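Local coordinates for designed helical repeat protein (Synthetic construct, PDB 5CWG) that has no known natural function, being a de novo designed helical repeat protein that appears to serve as a structural test of computational repeat design, at residues A[161-164]-A[165-169]. Residues are numbered along the deposited sequence; the frame is centred on the assembly and turned at random.
Sequences EEIR and KRVEE
Glu162 reaches one turn forward along its helix to Arg166, its carboxylate meeting the edge of the guanidinium in a salt bridge of 2.8 Å from OE2 to NH1. The donor points at OE2 within the guanidinium's own plane, but it meets the oxygen on the syn side and 31° out of the carboxylate plane; the two flat groups are turned 49° against each other. Glu162 starts out with CG anti to its backbone N (chi1 169°), then bends at chi2, which brings the carboxylate back toward Arg166.

A water bridges the same pair, donating to Glu162 OE1 at 2.7 Å and accepting from Arg166 NH1; Lys165 NZ also donates to it in one of two modelled conformers, a less certain link. The other edge of the Arg166 guanidinium is held by Glu169, with NE bonded to OE1 at 2.8 Å and a weaker NH2 to OE2 bond, so two carboxylates and the water together fix its rotation.

Around the helix, Arg164 and Glu168 meet differently. Glu168 OE2 sits over one face of the guanidinium, offset toward its rim, in a long salt bridge of charge alone, 3.9 Å from Arg164 NH2. Arg164 NH1 makes a bent hydrogen bond, within a salt bridge, to Glu161 OE1 at 2.7 Å, while its NH2 also pairs with Glu115 of the neighbouring helix 103-123.

Beneath these charges run the i to i+4 backbone bonds, among them Val167 N to Ile163 O at 2.9 Å. Ile163 and Val167 bring their CG2 methyls to 4.4 Å on the buried side, where both pack against Ala181 of helix 177-195. The whole is an amphipathic alpha-helix, with i to i+3 and i to i+4 Glu/Arg salt-bridge networks along its more polar faces, one bordering helix 103-123, and aliphatic residues facing the stacked helices of the repeat array.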
ATOM      1  N   GLU A 161      -6.493 -12.178  -0.394  1.00 12.04           N
ATOM      2  CA  GLU A 161      -7.638 -12.246   0.517  1.00 13.84           C
ATOM      3  C   GLU A 161      -7.306 -13.092   1.738  1.00 14.07           C
ATOM      4  O   GLU A 161      -7.765 -12.786   2.839  1.00 15.22           O
ATOM      5  CB  GLU A 161      -8.889 -12.804  -0.193  1.00 14.83           C
ATOM      6  CG  GLU A 161      -9.522 -11.855  -1.185  1.00 15.28           C
ATOM      7  CD  GLU A 161     -10.292 -10.698  -0.578  1.00 16.17           C
ATOM      8  OE1 GLU A 161     -10.044 -10.316   0.587  1.00 19.03           O
ATOM      9  OE2 GLU A 161     -11.140 -10.149  -1.297  1.00 18.17           O
ATOM     10  N   GLU A 162      -6.534 -14.160   1.565  1.00 14.75           N
ATOM     11  CA  GLU A 162      -6.167 -14.979   2.702  1.00 15.50           C
ATOM     12  C   GLU A 162      -5.268 -14.184   3.657  1.00 14.81           C
ATOM     13  O   GLU A 162      -5.406 -14.277   4.873  1.00 16.09           O
ATOM     14  CB  GLU A 162      -5.543 -16.300   2.240  1.00 18.05           C
ATOM     15  CG  GLU A 162      -4.901 -17.111   3.325  1.00 20.38           C
ATOM     16  CD  GLU A 162      -5.878 -17.698   4.331  1.00 21.39           C
ATOM     17  OE1 GLU A 162      -7.116 -17.711   4.095  1.00 22.82           O
ATOM     18  OE2 GLU A 162      -5.373 -18.173   5.375  1.00 21.74           O
ATOM     19  N   ILE A 163      -4.346 -13.392   3.114  1.00 13.53           N
ATOM     20  CA  ILE A 163      -3.543 -12.514   3.960  1.00 13.72           C
ATOM     21  C   ILE A 163      -4.464 -11.558   4.739  1.00 13.30           C
ATOM     22  O   ILE A 163      -4.302 -11.383   5.947  1.00 14.47           O
ATOM     23  CB  ILE A 163      -2.494 -11.739   3.149  1.00 13.45           C
ATOM     24  CG1 ILE A 163      -1.552 -12.707   2.455  1.00 14.87           C
ATOM     25  CG2 ILE A 163      -1.728 -10.804   4.071  1.00 13.77           C
ATOM     26  CD1 ILE A 163      -0.665 -12.014   1.404  1.00 15.19           C
ATOM     27  N   ARG A 164      -5.402 -10.927   4.042  1.00 13.95           N
ATOM     28  CA  ARG A 164      -6.334 -10.024   4.687  1.00 15.31           C
ATOM     29  C   ARG A 164      -7.126 -10.732   5.792  1.00 16.98           C
ATOM     30  O   ARG A 164      -7.327 -10.173   6.865  1.00 19.32           O
ATOM     31  CB  ARG A 164      -7.288  -9.427   3.656  1.00 14.93           C
ATOM     32  CG  ARG A 164      -6.647  -8.437   2.726  1.00 15.38           C
ATOM     33  CD  ARG A 164      -7.642  -7.842   1.762  1.00 16.37           C
ATOM     34  NE  ARG A 164      -8.586  -6.969   2.478  1.00 16.88           N
ATOM     35  CZ  ARG A 164      -9.905  -6.961   2.354  1.00 23.27           C
ATOM     36  NH1 ARG A 164     -10.497  -7.783   1.502  1.00 28.37           N
ATOM     37  NH2 ARG A 164     -10.621  -6.107   3.084  1.00 26.19           N
ATOM     38  N   LYS A 165      -7.543 -11.965   5.535  0.67 16.37           N
ATOM     39  CA  LYS A 165      -8.322 -12.727   6.493  0.67 17.56           C
ATOM     40  C   LYS A 165      -7.509 -13.047   7.749  0.67 17.52           C
ATOM     41  O   LYS A 165      -8.019 -13.027   8.881  0.67 19.72           O
ATOM     42  CB  LYS A 165      -8.787 -14.026   5.852  0.67 19.46           C
ATOM     43  CG  LYS A 165      -9.662 -14.868   6.721  0.67 22.96           C
ATOM     44  CD  LYS A 165      -9.970 -16.188   6.043  0.67 26.98           C
ATOM     45  CE  LYS A 165     -10.729 -17.130   6.965  0.67 30.31           C
ATOM     46  NZ  LYS A 165     -11.183 -18.358   6.245  0.67 34.02           N
ATOM     47  N   ARG A 166      -6.230 -13.347   7.575  1.00 16.51           N
ATOM     48  CA  ARG A 166      -5.372 -13.614   8.715  1.00 17.26           C
ATOM     49  C   ARG A 166      -5.039 -12.354   9.503  1.00 17.45           C
ATOM     50  O   ARG A 166      -4.968 -12.375  10.741  1.00 18.90           O
ATOM     51  CB  ARG A 166      -4.111 -14.325   8.253  1.00 17.89           C
ATOM     52  CG  ARG A 166      -4.374 -15.697   7.621  1.00 20.85           C
ATOM     53  CD  ARG A 166      -4.562 -16.849   8.631  1.00 26.17           C
ATOM     54  NE  ARG A 166      -5.842 -16.866   9.335  1.00 31.66           N
ATOM     55  CZ  ARG A 166      -6.981 -17.362   8.854  1.00 34.37           C
ATOM     56  NH1 ARG A 166      -7.044 -17.875   7.634  1.00 34.75           N
ATOM     57  NH2 ARG A 166      -8.077 -17.341   9.603  1.00 36.94           N
ATOM     58  N   VAL A 167      -4.875 -11.237   8.821  1.00 16.52           N
ATOM     59  CA  VAL A 167      -4.685  -9.960   9.474  1.00 17.90           C
ATOM     60  C   VAL A 167      -5.924  -9.588  10.299  1.00 19.41           C
ATOM     61  O   VAL A 167      -5.812  -9.152  11.450  1.00 21.98           O
ATOM     62  CB  VAL A 167      -4.373  -8.871   8.435  1.00 19.33           C
ATOM     63  CG1 VAL A 167      -4.574  -7.468   9.008  1.00 21.97           C
ATOM     64  CG2 VAL A 167      -2.952  -9.062   7.901  1.00 18.92           C
ATOM     65  N   GLU A 168      -7.105  -9.770   9.724  1.00 21.09           N
ATOM     66  CA  GLU A 168      -8.361  -9.455  10.418  1.00 23.24           C
ATOM     67  C   GLU A 168      -8.511 -10.315  11.664  1.00 23.64           C
ATOM     68  O   GLU A 168      -9.006  -9.847  12.706  1.00 26.06           O
ATOM     69  CB  GLU A 168      -9.549  -9.704   9.479  1.00 24.05           C
ATOM     70  CG  GLU A 168      -9.702  -8.669   8.392  1.00 27.34           C
ATOM     71  CD  GLU A 168     -10.316  -9.189   7.086  1.00 31.11           C
ATOM     72  OE1 GLU A 168     -11.084 -10.184   7.089  1.00 31.20           O
ATOM     73  OE2 GLU A 168     -10.021  -8.567   6.042  1.00 31.78           O
ATOM     74  N   GLU A 169      -8.181 -11.591  11.545  1.00 22.99           N
ATOM     75  CA  GLU A 169      -8.253 -12.514  12.674  1.00 23.68           C
ATOM     76  C   GLU A 169      -7.303 -12.044  13.773  1.00 22.09           C
ATOM     77  O   GLU A 169      -7.665 -11.991  14.942  1.00 22.57           O
ATOM     78  CB  GLU A 169      -7.896 -13.918  12.188  1.00 26.30           C
ATOM     79  CG  GLU A 169      -7.786 -14.992  13.268  1.00 29.92           C
ATOM     80  CD  GLU A 169      -7.367 -16.330  12.653  1.00 34.22           C
ATOM     81  OE1 GLU A 169      -6.258 -16.396  12.081  1.00 33.97           O
ATOM     82  OE2 GLU A 169      -8.159 -17.296  12.694  1.00 39.16           O
TER
HETATM   83  O   HOH W   1      -8.706 -19.375   5.576  1.00 37.09           O